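Local coordinates for protein domain of Unknown Function with a Cystatin-Like Fold (PDB 2RGQ) that is of unknown function but adopts the cystatin-like fold of the SnoaL-like, NTF2-related proteins, a long helix packed on a curved beta-sheet, at residues D8-F19 / K113-R123. Numbering follows the deposited sequence.
Sequences DKLEIMELAARF and KINGKWYLILR
The indole of W118 lies against helix 8-19, met at its edge by acids and over a face by an aliphatic chain. NE1 of W118 donates to OD1 of D8 at 3.1 Å, the oxygen almost in the indole plane; aspartate is short enough to sit at this edge. K113 NZ reaches the same OD1 at 2.8 Å in a salt bridge, from the same face of the carboxylate, and also bonds Y82 O. One turn on, E11, its CG anti to the backbone N (chi1 -162°) and its chain extended, sets OE2 2.9 Å from the backbone N of W118 in a nearly straight bond; glutamate has the length this needs. Water links E11 OE2, K117 NZ and W118 O, and another joins R18 NH1 to W118 O.

CD1 of I12 sits 3.8 Å from the centroid of the six-membered ring, a CH-pi contact suited to tryptophan's broad face, while K113 CE lies over the rim of the opposite face. L15 CB meets L120 CG at 4.3 Å.

R123 CZ stands 4.4 Å from the F19 ring centroid, a cation-pi contact, its charge also paired with D109 and E20.

With an alanine at W118 the NE1 donor goes, which is likely to leave a gap under I12 and D8 OD1 with K113 alone. Polar bonds, aliphatic packing and a cation-pi contact together would hold the helix against the strand.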
ATOM      1  N   ASP B   8     -17.554  -2.970   0.735  1.00 12.71           N
ATOM      2  CA  ASP B   8     -17.252  -3.271   2.150  1.00 10.41           C
ATOM      3  C   ASP B   8     -15.738  -3.387   2.394  1.00 11.28           C
ATOM      4  O   ASP B   8     -15.214  -2.808   3.344  1.00  9.70           O
ATOM      5  CB  ASP B   8     -17.892  -4.584   2.672  1.00 11.35           C
ATOM      6  CG  ASP B   8     -19.424  -4.543   2.772  1.00 10.84           C
ATOM      7  OD1 ASP B   8     -20.008  -3.492   3.115  1.00 11.63           O
ATOM      8  OD2 ASP B   8     -20.059  -5.612   2.513  1.00 10.81           O
ATOM      9  N   LYS B   9     -15.052  -4.168   1.574  1.00 11.04           N
ATOM     10  CA  LYS B   9     -13.594  -4.324   1.685  1.00 11.41           C
ATOM     11  C   LYS B   9     -12.846  -2.989   1.615  1.00  9.56           C
ATOM     12  O   LYS B   9     -11.952  -2.727   2.415  1.00 11.75           O
ATOM     13  CB  LYS B   9     -13.086  -5.299   0.609  1.00 12.43           C
ATOM     14  CG  LYS B   9     -13.533  -6.789   0.877  1.00 13.91           C
ATOM     15  CD  LYS B   9     -12.648  -7.757   0.080  1.00 16.94           C
ATOM     16  CE  LYS B   9     -12.756  -9.189   0.596  1.00 18.81           C
ATOM     17  NZ  LYS B   9     -11.669 -10.025  -0.022  1.00 19.02           N
ATOM     18  N   LEU B  10     -13.219  -2.158   0.634  1.00 10.72           N
ATOM     19  CA  LEU B  10     -12.599  -0.833   0.474  1.00 10.23           C
ATOM     20  C   LEU B  10     -12.832   0.042   1.707  1.00 10.38           C
ATOM     21  O   LEU B  10     -11.893   0.694   2.197  1.00 10.14           O
ATOM     22  CB  LEU B  10     -13.064  -0.173  -0.808  1.00 10.66           C
ATOM     23  CG  LEU B  10     -12.640  -0.797  -2.113  1.00 11.55           C
ATOM     24  CD1 LEU B  10     -13.467  -0.263  -3.242  1.00  9.39           C
ATOM     25  CD2 LEU B  10     -11.145  -0.521  -2.405  1.00 13.18           C
ATOM     26  N   GLU B  11     -14.049   0.021   2.238  1.00  9.94           N
ATOM     27  CA  GLU B  11     -14.393   0.751   3.491  1.00 10.81           C
ATOM     28  C   GLU B  11     -13.594   0.228   4.677  1.00 10.17           C
ATOM     29  O   GLU B  11     -13.115   1.000   5.515  1.00  9.20           O
ATOM     30  CB  GLU B  11     -15.905   0.708   3.793  1.00 13.49           C
ATOM     31  CG  GLU B  11     -16.361   1.798   4.797  1.00 15.05           C
ATOM     32  CD  GLU B  11     -17.842   1.764   5.147  1.00 17.74           C
ATOM     33  OE1 GLU B  11     -18.611   1.394   4.242  1.00 16.80           O
ATOM     34  OE2 GLU B  11     -18.229   2.091   6.315  1.00 14.02           O
ATOM     35  N   ILE B  12     -13.432  -1.085   4.774  1.00  9.77           N
ATOM     36  CA  ILE B  12     -12.641  -1.656   5.886  1.00 10.00           C
ATOM     37  C   ILE B  12     -11.161  -1.247   5.759  1.00 11.79           C
ATOM     38  O   ILE B  12     -10.523  -0.909   6.766  1.00 12.10           O
ATOM     39  CB  ILE B  12     -12.812  -3.196   5.947  1.00  8.61           C
ATOM     40  CG1 ILE B  12     -14.243  -3.576   6.342  1.00  8.39           C
ATOM     41  CG2 ILE B  12     -11.832  -3.865   6.882  1.00 10.13           C
ATOM     42  CD1 ILE B  12     -14.605  -5.005   5.964  1.00  9.26           C
HETATM   43  N   MSE B  13     -10.613  -1.298   4.555  1.00 12.41           N
HETATM   44  CA  MSE B  13      -9.253  -0.850   4.320  1.00 14.11           C
HETATM   45  C   MSE B  13      -9.118   0.631   4.691  1.00 14.29           C
HETATM   46  O   MSE B  13      -8.104   1.029   5.244  1.00 12.40           O
HETATM   47  CB  MSE B  13      -8.815  -1.113   2.873  1.00 17.34           C
HETATM   48  CG  MSE B  13      -8.431  -2.565   2.662  1.00 19.99           C
HETATM   49 SE   MSE B  13      -7.781  -2.755   0.879  0.75 28.02          SE
HETATM   50  CE  MSE B  13      -9.388  -2.795   0.117  1.00 18.50           C
ATOM     51  N   GLU B  14     -10.124   1.439   4.358  1.00 13.99           N
ATOM     52  CA  GLU B  14     -10.142   2.875   4.747  1.00 13.79           C
ATOM     53  C   GLU B  14     -10.123   3.110   6.264  1.00 13.57           C
ATOM     54  O   GLU B  14      -9.580   4.106   6.727  1.00 13.26           O
ATOM     55  CB  GLU B  14     -11.295   3.616   4.082  1.00 15.93           C
ATOM     56  CG  GLU B  14     -10.989   3.999   2.661  1.00 19.08           C
ATOM     57  CD  GLU B  14     -12.075   4.878   2.033  1.00 23.14           C
ATOM     58  OE1 GLU B  14     -12.943   5.393   2.793  1.00 24.89           O
ATOM     59  OE2 GLU B  14     -12.042   5.071   0.784  1.00 22.96           O
ATOM     60  N   LEU B  15     -10.584   2.148   7.062  1.00 12.53           N
ATOM     61  CA  LEU B  15     -10.479   2.309   8.526  1.00 12.40           C
ATOM     62  C   LEU B  15      -9.024   2.396   8.929  1.00 13.97           C
ATOM     63  O   LEU B  15      -8.685   3.253   9.753  1.00 13.14           O
ATOM     64  CB  LEU B  15     -11.067   1.151   9.302  1.00 12.39           C
ATOM     65  CG  LEU B  15     -12.579   0.997   9.293  1.00 11.56           C
ATOM     66  CD1 LEU B  15     -13.049  -0.396   9.788  1.00 12.30           C
ATOM     67  CD2 LEU B  15     -13.207   2.151  10.099  1.00 11.00           C
ATOM     68  N   ALA B  16      -8.185   1.503   8.375  1.00 12.88           N
ATOM     69  CA  ALA B  16      -6.733   1.521   8.638  1.00 12.62           C
ATOM     70  C   ALA B  16      -6.115   2.846   8.160  1.00 12.95           C
ATOM     71  O   ALA B  16      -5.388   3.495   8.902  1.00 12.01           O
ATOM     72  CB  ALA B  16      -6.059   0.366   7.965  1.00 14.36           C
ATOM     73  N   ALA B  17      -6.435   3.239   6.931  1.00 11.58           N
ATOM     74  CA  ALA B  17      -5.942   4.486   6.346  1.00 11.07           C
ATOM     75  C   ALA B  17      -6.376   5.698   7.165  1.00 10.21           C
ATOM     76  O   ALA B  17      -5.535   6.545   7.509  1.00 12.01           O
ATOM     77  CB  ALA B  17      -6.373   4.613   4.856  1.00  9.77           C
ATOM     78  N   ARG B  18      -7.631   5.713   7.627  1.00 10.08           N
ATOM     79  CA  ARG B  18      -8.142   6.799   8.492  1.00 10.73           C
ATOM     80  C   ARG B  18      -7.458   6.838   9.875  1.00 11.96           C
ATOM     81  O   ARG B  18      -7.052   7.914  10.320  1.00 10.80           O
ATOM     82  CB  ARG B  18      -9.664   6.689   8.638  1.00 12.65           C
ATOM     83  CG  ARG B  18     -10.414   7.091   7.391  1.00 14.41           C
ATOM     84  CD  ARG B  18     -11.853   6.587   7.465  1.00 17.94           C
ATOM     85  NE  ARG B  18     -12.593   7.164   8.590  1.00 18.86           N
ATOM     86  CZ  ARG B  18     -13.639   6.587   9.199  1.00 21.66           C
ATOM     87  NH1 ARG B  18     -14.076   5.401   8.835  1.00 20.55           N
ATOM     88  NH2 ARG B  18     -14.257   7.212  10.190  1.00 22.39           N
ATOM     89  N   PHE B  19      -7.295   5.672  10.514  1.00 12.84           N
ATOM     90  CA  PHE B  19      -6.562   5.525  11.772  1.00 11.91           C
ATOM     91  C   PHE B  19      -5.168   6.104  11.650  1.00 12.51           C
ATOM     92  O   PHE B  19      -4.755   6.942  12.483  1.00 10.37           O
ATOM     93  CB  PHE B  19      -6.482   4.018  12.133  1.00 11.85           C
ATOM     94  CG  PHE B  19      -5.749   3.693  13.416  1.00 13.42           C
ATOM     95  CD1 PHE B  19      -4.362   3.694  13.466  1.00 13.50           C
ATOM     96  CD2 PHE B  19      -6.421   3.206  14.519  1.00 13.04           C
ATOM     97  CE1 PHE B  19      -3.661   3.352  14.606  1.00 13.90           C
ATOM     98  CE2 PHE B  19      -5.681   2.839  15.697  1.00 13.58           C
ATOM     99  CZ  PHE B  19      -4.344   2.897  15.721  1.00 13.13           C
ATOM    100  N   LYS B 113     -20.003  -3.945  11.091  1.00 11.23           N
ATOM    101  CA  LYS B 113     -20.905  -2.970  10.467  1.00 10.59           C
ATOM    102  C   LYS B 113     -21.984  -2.680  11.504  1.00 11.00           C
ATOM    103  O   LYS B 113     -22.716  -3.576  11.902  1.00 11.21           O
ATOM    104  CB  LYS B 113     -21.484  -3.515   9.195  1.00 12.61           C
ATOM    105  CG  LYS B 113     -22.397  -2.575   8.480  1.00 11.48           C
ATOM    106  CD  LYS B 113     -22.864  -3.119   7.158  1.00 12.22           C
ATOM    107  CE  LYS B 113     -21.787  -3.047   6.100  1.00 13.18           C
ATOM    108  NZ  LYS B 113     -22.157  -3.925   4.913  1.00 12.75           N
ATOM    109  N   ILE B 114     -22.046  -1.419  11.936  1.00  9.88           N
ATOM    110  CA  ILE B 114     -23.003  -0.922  12.917  1.00 11.88           C
ATOM    111  C   ILE B 114     -23.755   0.279  12.305  1.00 12.33           C
ATOM    112  O   ILE B 114     -23.149   1.232  11.842  1.00 12.51           O
ATOM    113  CB  ILE B 114     -22.307  -0.516  14.257  1.00 13.29           C
ATOM    114  CG1 ILE B 114     -21.311  -1.602  14.700  1.00 14.80           C
ATOM    115  CG2 ILE B 114     -23.359  -0.216  15.331  1.00 14.34           C
ATOM    116  CD1 ILE B 114     -20.534  -1.310  16.006  1.00 13.16           C
ATOM    117  N   ASN B 115     -25.091   0.192  12.284  1.00 13.15           N
ATOM    118  CA  ASN B 115     -25.931   1.214  11.669  1.00 13.88           C
ATOM    119  C   ASN B 115     -25.439   1.586  10.260  1.00 14.43           C
ATOM    120  O   ASN B 115     -25.390   2.766   9.882  1.00 13.55           O
ATOM    121  CB  ASN B 115     -26.045   2.447  12.547  1.00 14.67           C
ATOM    122  CG  ASN B 115     -26.455   2.131  13.975  1.00 15.49           C
ATOM    123  OD1 ASN B 115     -27.274   1.258  14.259  1.00 15.64           O
ATOM    124  ND2 ASN B 115     -25.894   2.871  14.877  1.00 17.00           N
ATOM    125  N   GLY B 116     -25.037   0.567   9.514  1.00 12.99           N
ATOM    126  CA  GLY B 116     -24.615   0.694   8.144  1.00 14.61           C
ATOM    127  C   GLY B 116     -23.216   1.133   7.810  1.00 13.79           C
ATOM    128  O   GLY B 116     -22.917   1.321   6.618  1.00 14.72           O
ATOM    129  N   LYS B 117     -22.367   1.280   8.822  1.00 10.65           N
ATOM    130  CA  LYS B 117     -20.998   1.718   8.657  1.00 12.72           C
ATOM    131  C   LYS B 117     -20.045   0.780   9.338  1.00 12.20           C
ATOM    132  O   LYS B 117     -20.354   0.305  10.440  1.00 10.01           O
ATOM    133  CB  LYS B 117     -20.879   3.091   9.300  1.00 16.50           C
ATOM    134  CG  LYS B 117     -19.527   3.746   9.209  1.00 20.53           C
ATOM    135  CD  LYS B 117     -19.690   5.248   9.434  1.00 22.55           C
ATOM    136  CE  LYS B 117     -18.342   5.942   9.603  1.00 23.95           C
ATOM    137  NZ  LYS B 117     -17.453   5.805   8.435  1.00 21.84           N
ATOM    138  N   TRP B 118     -18.841   0.617   8.756  1.00  9.19           N
ATOM    139  CA  TRP B 118     -17.829  -0.254   9.360  1.00 11.12           C
ATOM    140  C   TRP B 118     -17.030   0.509  10.401  1.00 10.30           C
ATOM    141  O   TRP B 118     -16.690   1.707  10.228  1.00  9.24           O
ATOM    142  CB  TRP B 118     -16.857  -0.842   8.341  1.00 10.73           C
ATOM    143  CG  TRP B 118     -17.478  -1.809   7.430  1.00 10.14           C
ATOM    144  CD1 TRP B 118     -17.983  -1.553   6.211  1.00  8.47           C
ATOM    145  CD2 TRP B 118     -17.654  -3.206   7.666  1.00 10.00           C
ATOM    146  NE1 TRP B 118     -18.436  -2.715   5.630  1.00 12.66           N
ATOM    147  CE2 TRP B 118     -18.266  -3.746   6.516  1.00  9.76           C
ATOM    148  CE3 TRP B 118     -17.384  -4.045   8.742  1.00 11.83           C
ATOM    149  CZ2 TRP B 118     -18.605  -5.113   6.404  1.00 11.54           C
ATOM    150  CZ3 TRP B 118     -17.701  -5.418   8.644  1.00 11.29           C
ATOM    151  CH2 TRP B 118     -18.319  -5.934   7.481  1.00 10.79           C
ATOM    152  N   TYR B 119     -16.743  -0.201  11.485  1.00  9.39           N
ATOM    153  CA  TYR B 119     -15.955   0.287  12.600  1.00  9.73           C
ATOM    154  C   TYR B 119     -14.976  -0.735  13.131  1.00  9.92           C
ATOM    155  O   TYR B 119     -15.212  -1.938  13.033  1.00  9.44           O
ATOM    156  CB  TYR B 119     -16.868   0.586  13.799  1.00 11.46           C
ATOM    157  CG  TYR B 119     -17.820   1.690  13.571  1.00 10.78           C
ATOM    158  CD1 TYR B 119     -17.441   3.020  13.775  1.00 12.29           C
ATOM    159  CD2 TYR B 119     -19.095   1.430  13.111  1.00 12.39           C
ATOM    160  CE1 TYR B 119     -18.337   4.055  13.544  1.00 13.07           C
ATOM    161  CE2 TYR B 119     -20.001   2.459  12.862  1.00 14.54           C
ATOM    162  CZ  TYR B 119     -19.628   3.759  13.095  1.00 14.34           C
ATOM    163  OH  TYR B 119     -20.542   4.745  12.808  1.00 14.25           O
ATOM    164  N   LEU B 120     -13.859  -0.258  13.669  1.00 10.21           N
ATOM    165  CA  LEU B 120     -12.934  -1.101  14.400  1.00  9.71           C
ATOM    166  C   LEU B 120     -13.525  -1.563  15.750  1.00 12.83           C
ATOM    167  O   LEU B 120     -13.912  -0.728  16.609  1.00 13.19           O
ATOM    168  CB  LEU B 120     -11.629  -0.321  14.676  1.00 10.70           C
ATOM    169  CG  LEU B 120     -10.724   0.005  13.480  1.00 11.62           C
ATOM    170  CD1 LEU B 120      -9.639   0.992  13.920  1.00 11.86           C
ATOM    171  CD2 LEU B 120     -10.084  -1.250  12.904  1.00 11.86           C
ATOM    172  N   ILE B 121     -13.612  -2.881  15.949  1.00 10.66           N
ATOM    173  CA  ILE B 121     -13.983  -3.452  17.256  1.00  9.56           C
ATOM    174  C   ILE B 121     -12.727  -3.725  18.081  1.00 11.19           C
ATOM    175  O   ILE B 121     -12.684  -3.487  19.300  1.00  9.39           O
ATOM    176  CB  ILE B 121     -14.770  -4.786  17.114  1.00 12.61           C
ATOM    177  CG1 ILE B 121     -16.090  -4.534  16.344  1.00 12.69           C
ATOM    178  CG2 ILE B 121     -14.974  -5.470  18.512  1.00 13.13           C
ATOM    179  CD1 ILE B 121     -17.049  -3.520  17.006  1.00 14.97           C
ATOM    180  N   LEU B 122     -11.726  -4.308  17.433  1.00 11.02           N
ATOM    181  CA  LEU B 122     -10.483  -4.599  18.086  1.00 11.77           C
ATOM    182  C   LEU B 122      -9.361  -4.543  17.115  1.00 10.83           C
ATOM    183  O   LEU B 122      -9.332  -5.301  16.149  1.00 11.12           O
ATOM    184  CB  LEU B 122     -10.490  -5.991  18.725  1.00 12.35           C
ATOM    185  CG  LEU B 122      -9.182  -6.449  19.380  1.00 14.42           C
ATOM    186  CD1 LEU B 122      -8.732  -5.486  20.472  1.00 12.95           C
ATOM    187  CD2 LEU B 122      -9.392  -7.807  19.961  1.00 14.65           C
ATOM    188  N   ARG B 123      -8.417  -3.650  17.371  1.00 10.40           N
ATOM    189  CA  ARG B 123      -7.185  -3.576  16.590  1.00 10.37           C
ATOM    190  C   ARG B 123      -6.047  -4.016  17.496  1.00 12.55           C
ATOM    191  O   ARG B 123      -5.848  -3.436  18.575  1.00 12.49           O
ATOM    192  CB  ARG B 123      -6.977  -2.170  16.019  1.00 11.42           C
ATOM    193  CG  ARG B 123      -5.555  -1.979  15.504  1.00 14.88           C
ATOM    194  CD  ARG B 123      -5.378  -0.734  14.713  1.00 17.45           C
ATOM    195  NE  ARG B 123      -5.705  -1.029  13.321  1.00 18.50           N
ATOM    196  CZ  ARG B 123      -5.107  -0.481  12.270  1.00 20.55           C
ATOM    197  NH1 ARG B 123      -4.176   0.452  12.376  1.00 22.71           N
ATOM    198  NH2 ARG B 123      -5.455  -0.885  11.067  1.00 22.24           N
TER
HETATM  199  O   HOH W   1     -16.314   3.114   8.001  1.00 13.65           O
HETATM  200  O   HOH W   2     -21.067   0.566   4.767  1.00 29.52           O
HETATM  201  O   HOH W   3     -15.828   4.363  11.099  1.00 16.11           O